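Local coordinates for protein superoxide dismutase [Mn/Fe] (Aeropyrum pernix, PDB 3AK2) that catalyses the dismutation of superoxide to molecular oxygen and hydrogen peroxide, working with either manganese or iron at its active site, at residues A[133-141]-A[202-211]. Sequence-based numbering, arbitrary orientation.
Sequences LAFDPLTEE and ALNNAKPLYL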
loop_
_atom_site.group_PDB
_atom_site.type_symbol
_atom_site.label_atom_id
_atom_site.label_comp_id
_atom_site.label_asym_id
_atom_site.label_seq_id
_atom_site.Cartn_x
_atom_site.Cartn_y
_atom_site.Cartn_z
ATOM N N LEU A 133 0.529 16.656 11.531
ATOM C CA LEU A 133 1.388 17.013 12.649
ATOM C C LEU A 133 0.943 16.175 13.838
ATOM O O LEU A 133 -0.217 16.246 14.259
ATOM C CB LEU A 133 1.271 18.507 12.978
ATOM C CG LEU A 133 2.040 18.999 14.210
ATOM C CD1 LEU A 133 3.539 18.890 13.997
ATOM C CD2 LEU A 133 1.657 20.433 14.547
ATOM N N ALA A 134 1.870 15.389 14.377
ATOM C CA ALA A 134 1.555 14.454 15.439
ATOM C C ALA A 134 2.440 14.656 16.655
ATOM O O ALA A 134 3.550 15.182 16.549
ATOM C CB ALA A 134 1.671 13.014 14.934
ATOM N N PHE A 135 1.921 14.236 17.801
ATOM C CA PHE A 135 2.681 14.155 19.037
ATOM C C PHE A 135 3.195 12.730 19.214
ATOM O O PHE A 135 2.421 11.773 19.195
ATOM C CB PHE A 135 1.802 14.554 20.224
ATOM C CG PHE A 135 2.528 14.600 21.539
ATOM C CD1 PHE A 135 3.239 15.734 21.910
ATOM C CD2 PHE A 135 2.485 13.519 22.417
ATOM C CE1 PHE A 135 3.899 15.793 23.134
ATOM C CE2 PHE A 135 3.144 13.572 23.641
ATOM C CZ PHE A 135 3.847 14.713 23.996
ATOM N N ASP A 136 4.506 12.598 19.378
ATOM C CA ASP A 136 5.153 11.305 19.564
ATOM C C ASP A 136 5.230 10.947 21.050
ATOM O O ASP A 136 5.957 11.598 21.796
ATOM C CB ASP A 136 6.554 11.349 18.938
ATOM C CG ASP A 136 7.365 10.093 19.198
ATOM O OD1 ASP A 136 8.584 10.134 18.931
ATOM O OD2 ASP A 136 6.802 9.079 19.659
ATOM N N PRO A 137 4.501 9.899 21.487
ATOM C CA PRO A 137 4.525 9.531 22.908
ATOM C C PRO A 137 5.892 9.046 23.396
ATOM O O PRO A 137 6.164 9.117 24.591
ATOM C CB PRO A 137 3.502 8.392 22.995
ATOM C CG PRO A 137 3.452 7.820 21.614
ATOM C CD PRO A 137 3.629 9.002 20.706
ATOM N N LEU A 138 6.738 8.562 22.487
ATOM C CA LEU A 138 8.044 8.021 22.874
ATOM C C LEU A 138 9.061 9.100 23.244
ATOM O O LEU A 138 9.959 8.859 24.055
ATOM C CB LEU A 138 8.616 7.119 21.772
ATOM C CG LEU A 138 7.796 5.900 21.332
ATOM C CD1 LEU A 138 8.587 5.114 20.306
ATOM C CD2 LEU A 138 7.405 4.995 22.495
ATOM N N THR A 139 8.918 10.278 22.642
ATOM C CA THR A 139 9.854 11.385 22.848
ATOM C C THR A 139 9.185 12.646 23.390
ATOM O O THR A 139 9.871 13.609 23.739
ATOM C CB THR A 139 10.572 11.773 21.536
ATOM O OG1 THR A 139 9.600 12.149 20.550
ATOM C CG2 THR A 139 11.430 10.627 21.008
ATOM N N GLU A 140 7.854 12.639 23.449
ATOM C CA GLU A 140 7.062 13.814 23.833
ATOM C C GLU A 140 7.413 15.048 22.986
ATOM O O GLU A 140 7.516 16.176 23.486
ATOM C CB GLU A 140 7.140 14.069 25.349
ATOM C CG GLU A 140 6.588 12.889 26.156
ATOM C CD GLU A 140 6.365 13.202 27.622
ATOM O OE1 GLU A 140 5.195 13.165 28.061
ATOM O OE2 GLU A 140 7.352 13.479 28.334
ATOM N N GLU A 141 7.579 14.798 21.687
ATOM C CA GLU A 141 7.935 15.806 20.697
ATOM C C GLU A 141 6.983 15.738 19.511
ATOM O O GLU A 141 6.290 14.736 19.312
ATOM C CB GLU A 141 9.346 15.556 20.158
ATOM C CG GLU A 141 10.469 15.757 21.141
ATOM C CD GLU A 141 11.818 15.847 20.455
ATOM O OE1 GLU A 141 11.983 15.290 19.343
ATOM O OE2 GLU A 141 12.722 16.482 21.035
ATOM N N ALA A 202 -2.325 15.537 24.787
ATOM C CA ALA A 202 -1.236 14.615 24.453
ATOM C C ALA A 202 -0.079 14.677 25.453
ATOM O O ALA A 202 0.432 13.639 25.881
ATOM C CB ALA A 202 -0.749 14.864 23.034
ATOM N N LEU A 203 0.317 15.889 25.834
ATOM C CA LEU A 203 1.366 16.080 26.840
ATOM C C LEU A 203 1.002 15.413 28.165
ATOM O O LEU A 203 1.870 14.871 28.851
ATOM C CB LEU A 203 1.653 17.568 27.058
ATOM C CG LEU A 203 2.463 18.301 25.984
ATOM C CD1 LEU A 203 2.191 19.795 26.041
ATOM C CD2 LEU A 203 3.954 18.017 26.113
ATOM N N ASN A 204 -0.286 15.445 28.501
ATOM C CA ASN A 204 -0.794 14.874 29.749
ATOM C C ASN A 204 -1.032 13.363 29.696
ATOM O O ASN A 204 -0.894 12.685 30.716
ATOM C CB ASN A 204 -2.104 15.563 30.164
ATOM C CG ASN A 204 -1.913 17.015 30.596
ATOM O OD1 ASN A 204 -2.884 17.771 30.687
ATOM N ND2 ASN A 204 -0.674 17.406 30.869
ATOM N N ASN A 205 -1.380 12.846 28.515
ATOM C CA ASN A 205 -1.971 11.503 28.395
ATOM C C ASN A 205 -1.214 10.441 27.576
ATOM O O ASN A 205 -1.358 9.249 27.842
ATOM C CB ASN A 205 -3.402 11.606 27.837
ATOM C CG ASN A 205 -4.378 12.258 28.808
ATOM O OD1 ASN A 205 -4.805 13.397 28.606
ATOM N ND2 ASN A 205 -4.750 11.530 29.853
ATOM N N ALA A 206 -0.433 10.858 26.581
ATOM C CA ALA A 206 0.031 9.923 25.541
ATOM C C ALA A 206 1.106 8.904 25.950
ATOM O O ALA A 206 0.938 7.704 25.719
ATOM C CB ALA A 206 0.455 10.681 24.286
ATOM N N LYS A 207 2.195 9.372 26.553
ATOM C CA LYS A 207 3.326 8.487 26.882
ATOM C C LYS A 207 2.960 7.214 27.684
ATOM O O LYS A 207 3.355 6.113 27.285
ATOM C CB LYS A 207 4.475 9.268 27.545
ATOM C CG LYS A 207 5.748 8.443 27.737
ATOM C CD LYS A 207 6.880 9.247 28.353
ATOM C CE LYS A 207 8.087 8.352 28.620
ATOM N NZ LYS A 207 9.198 9.067 29.316
ATOM N N PRO A 208 2.206 7.353 28.801
ATOM C CA PRO A 208 1.800 6.197 29.623
ATOM C C PRO A 208 1.052 5.061 28.911
ATOM O O PRO A 208 1.001 3.945 29.435
ATOM C CB PRO A 208 0.882 6.828 30.676
ATOM C CG PRO A 208 1.331 8.218 30.778
ATOM C CD PRO A 208 1.713 8.615 29.388
ATOM N N LEU A 209 0.473 5.336 27.744
ATOM C CA LEU A 209 -0.211 4.304 26.962
ATOM C C LEU A 209 0.754 3.224 26.480
ATOM O O LEU A 209 0.338 2.100 26.186
ATOM C CB LEU A 209 -0.909 4.916 25.740
ATOM C CG LEU A 209 -2.078 5.892 25.904
ATOM C CD1 LEU A 209 -2.411 6.562 24.576
ATOM C CD2 LEU A 209 -3.295 5.181 26.456
ATOM N N TYR A 210 2.039 3.571 26.414
ATOM C CA TYR A 210 3.044 2.734 25.761
ATOM C C TYR A 210 4.234 2.386 26.643
ATOM O O TYR A 210 4.759 1.273 26.572
ATOM C CB TYR A 210 3.530 3.426 24.489
ATOM C CG TYR A 210 2.404 3.698 23.535
ATOM C CD1 TYR A 210 1.868 2.667 22.777
ATOM C CD2 TYR A 210 1.850 4.973 23.411
ATOM C CE1 TYR A 210 0.827 2.888 21.912
ATOM C CE2 TYR A 210 0.794 5.207 22.536
ATOM C CZ TYR A 210 0.294 4.151 21.793
ATOM O OH TYR A 210 -0.741 4.330 20.916
ATOM N N LEU A 211 4.655 3.351 27.451
ATOM C CA LEU A 211 5.812 3.202 28.326
ATOM C C LEU A 211 5.354 3.365 29.766
ATOM O O LEU A 211 4.700 4.356 30.102
ATOM C CB LEU A 211 6.884 4.253 28.005
ATOM C CG LEU A 211 7.345 4.515 26.566
ATOM C CD1 LEU A 211 6.379 5.433 25.833
ATOM C CD2 LEU A 211 8.736 5.123 26.561
HETATM O O HOH W 1 2.779 12.257 26.908
#
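Phe135, on strand 129-136, lays one ring face against the last part of helix 192-205, where the methyl of Ala202 makes a CH-pi contact, its CB 4.0 Å from the ring centroid. The ring, swung off the strand toward the helix by a chi1 of -176° that sets CG anti to the backbone N, also meets Leu203, whose CD2 lies 3.7 Å from Phe135 CE1, while Ala206 CB sits at the ring edge. Replacing Phe135 with an alanine would remove the ring, and is likely to leave a gap beside Ala202 and Leu203. The apolar seam runs on through Pro137, whose CG lies 3.7 Å from Tyr210 CD2, to Leu138 CD2, which meets Leu211 CD1 at 3.5 Å.

Polar linkage is indirect. One water, hydrogen-bonded to Glu140 OE1 (2.8 Å) and Ala202 O, accepts from Lys207 N, bridging hairpin and helix. Beside it the extended Lys207 chain passes Pro137 O; Glu140 OE2 and Lys207 NZ, 4.9 Å apart, form no salt bridge but probably still attract weakly.

Within the hairpin, which carries a G1 beta bulge, Asp136 OD2 takes the N-H of Leu138 in an Asx turn; in the second subunit, the Tyr7 hydroxyl bonds to OD1 and that of Tyr73 to OD2. The contact thus exemplifies apolar packing joining two segments while water supplies the polar link, the turn's carboxylate facing the subunit interface.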